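Local coordinates for protein esterase A (Caulobacter crescentus, PDB 5GKV) that probably hydrolyses ester substrates as a homologue of penicillin-binding proteins within the beta-lactamase family, at residues A320-N325 with E336-S341. Residues are numbered along the deposited sequence; the frame is centred on the assembly and turned at random.
Sequences AGFMRN and EAFGHS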
loop_
_atom_site.group_PDB
_atom_site.type_symbol
_atom_site.label_atom_id
_atom_site.label_comp_id
_atom_site.label_asym_id
_atom_site.label_seq_id
_atom_site.Cartn_x
_atom_site.Cartn_y
_atom_site.Cartn_z
ATOM N N ALA A 320 -1.886 -6.351 10.722
ATOM C CA ALA A 320 -2.224 -7.402 9.754
ATOM C C ALA A 320 -2.205 -6.828 8.330
ATOM O O ALA A 320 -3.234 -6.657 7.667
ATOM C CB ALA A 320 -3.569 -8.034 10.095
ATOM N N GLY A 321 -0.984 -6.563 7.854
ATOM C CA GLY A 321 -0.742 -5.974 6.553
ATOM C C GLY A 321 -0.565 -4.467 6.552
ATOM O O GLY A 321 0.102 -3.935 5.656
ATOM N N PHE A 322 -1.122 -3.766 7.538
ATOM C CA PHE A 322 -0.883 -2.334 7.696
ATOM C C PHE A 322 0.440 -2.093 8.431
ATOM O O PHE A 322 0.794 -2.813 9.371
ATOM C CB PHE A 322 -2.025 -1.671 8.487
ATOM C CG PHE A 322 -3.375 -1.708 7.811
ATOM C CD1 PHE A 322 -3.638 -0.904 6.710
ATOM C CD2 PHE A 322 -4.403 -2.511 8.313
ATOM C CE1 PHE A 322 -4.901 -0.910 6.097
ATOM C CE2 PHE A 322 -5.668 -2.542 7.694
ATOM C CZ PHE A 322 -5.914 -1.737 6.585
ATOM N N MET A 323 1.170 -1.067 8.003
ATOM C CA MET A 323 2.284 -0.566 8.791
ATOM C C MET A 323 1.736 0.378 9.854
ATOM O O MET A 323 1.000 1.317 9.537
ATOM C CB MET A 323 3.299 0.151 7.898
ATOM C CG MET A 323 4.575 0.562 8.637
ATOM S SD MET A 323 5.841 1.286 7.566
ATOM C CE MET A 323 5.192 0.859 5.908
ATOM N N ARG A 324 2.058 0.112 11.113
ATOM C CA ARG A 324 1.702 1.059 12.159
ATOM C C ARG A 324 2.734 2.192 12.203
ATOM O O ARG A 324 3.822 2.096 11.637
ATOM C CB ARG A 324 1.596 0.336 13.508
ATOM C CG ARG A 324 0.623 -0.854 13.445
ATOM C CD ARG A 324 0.499 -1.577 14.792
ATOM N NE ARG A 324 -0.205 -0.754 15.773
ATOM C CZ ARG A 324 0.381 -0.108 16.771
ATOM N NH1 ARG A 324 1.694 -0.192 16.936
ATOM N NH2 ARG A 324 -0.353 0.622 17.611
ATOM N N ASN A 325 2.362 3.293 12.857
ATOM C CA ASN A 325 3.124 4.529 12.682
ATOM C C ASN A 325 4.379 4.541 13.552
ATOM O O ASN A 325 5.481 4.819 13.062
ATOM C CB ASN A 325 2.221 5.733 12.963
ATOM C CG ASN A 325 2.822 7.050 12.468
ATOM O OD1 ASN A 325 3.650 7.074 11.550
ATOM N ND2 ASN A 325 2.402 8.147 13.083
ATOM N N GLU A 336 -0.454 5.147 17.083
ATOM C CA GLU A 336 -1.319 4.063 16.631
ATOM C C GLU A 336 -1.993 4.351 15.288
ATOM O O GLU A 336 -2.848 3.569 14.860
ATOM C CB GLU A 336 -2.382 3.724 17.696
ATOM C CG GLU A 336 -3.379 4.834 18.052
ATOM C CD GLU A 336 -2.837 5.841 19.087
ATOM O OE1 GLU A 336 -1.621 5.851 19.387
ATOM O OE2 GLU A 336 -3.644 6.646 19.597
ATOM N N ALA A 337 -1.623 5.434 14.607
ATOM C CA ALA A 337 -2.031 5.579 13.214
ATOM C C ALA A 337 -1.373 4.484 12.377
ATOM O O ALA A 337 -0.408 3.841 12.804
ATOM C CB ALA A 337 -1.661 6.966 12.686
ATOM N N PHE A 338 -1.889 4.284 11.162
ATOM C CA PHE A 338 -1.484 3.138 10.358
ATOM C C PHE A 338 -1.766 3.415 8.888
ATOM O O PHE A 338 -2.606 4.253 8.534
ATOM C CB PHE A 338 -2.219 1.857 10.788
ATOM C CG PHE A 338 -3.717 1.958 10.685
ATOM C CD1 PHE A 338 -4.463 2.458 11.742
ATOM C CD2 PHE A 338 -4.385 1.549 9.536
ATOM C CE1 PHE A 338 -5.828 2.547 11.652
ATOM C CE2 PHE A 338 -5.764 1.656 9.441
ATOM C CZ PHE A 338 -6.488 2.143 10.510
ATOM N N GLY A 339 -1.099 2.646 8.039
ATOM C CA GLY A 339 -1.265 2.803 6.599
ATOM C C GLY A 339 -0.243 1.966 5.873
ATOM O O GLY A 339 0.136 0.884 6.332
ATOM N N HIS A 340 0.193 2.468 4.725
ATOM C CA HIS A 340 1.287 1.812 4.037
ATOM C C HIS A 340 1.899 2.807 3.067
ATOM O O HIS A 340 1.239 3.756 2.623
ATOM C CB HIS A 340 0.824 0.535 3.320
ATOM C CG HIS A 340 1.865 -0.546 3.282
ATOM N ND1 HIS A 340 2.988 -0.476 2.483
ATOM C CD2 HIS A 340 1.944 -1.731 3.938
ATOM C CE1 HIS A 340 3.728 -1.559 2.670
ATOM N NE2 HIS A 340 3.113 -2.338 3.545
ATOM N N SER A 341 3.176 2.603 2.779
ATOM C CA SER A 341 3.904 3.458 1.864
ATOM C C SER A 341 4.321 2.658 0.638
ATOM O O SER A 341 4.308 1.425 0.646
ATOM C CB SER A 341 5.136 4.078 2.542
ATOM O OG SER A 341 4.735 4.789 3.701
HETATM O O HOH W 1 2.152 -4.963 4.139
#
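Met323 and Gly339 form the hydrogen-bonded pair at the heart of a short antiparallel ladder, in which the edge strand 323-324 of the central antiparallel sheet of this beta-lactamase-type fold lies against strand 338-341. Met323 N donates to Gly339 O at 2.8 Å, and Gly339 N returns a bond to Met323 O. One step on, Arg324 and Phe338 make the non-hydrogen-bonded pair, their CA atoms drawn to 4.2 Å. Past the strand end, Asn325 N adds a weak bond to Ala337 O, while the Asn325 amide turns to Tyr331, Gly332 and Thr334 and ties down the intervening loop.

Aromatic contacts show how such a ladder is clad. The edge of Phe338 meets the face of Phe322 in a T-shaped pair, with planes at 64° and Phe338 CD2 above the rim of the Phe322 ring. With CG between its backbone N and carbonyl carbon (chi1 59°), Phe338 runs beside Phe322, and both rings pack on helix 294-301. Met323 CE sits over the centre of the His340 ring in a CH-pi contact, 4.3 Å from the centroid.

Polar groups fix that imidazole. His340 ND1 donates to Ser341 O at 3.0 Å, in the ring plane, and Ser341 O also accepts from Ser80. With Lys83, which the His340 side chain touches, Ser80 matches the family's SxxK motif, so this end of strand 338-341 probably borders the active site. A water donates to Gly321 O at 2.7 Å and also hydrogen-bonds His340 NE2. His340 CD2 brings the ring edge to within 3.3 Å of that Gly321 O.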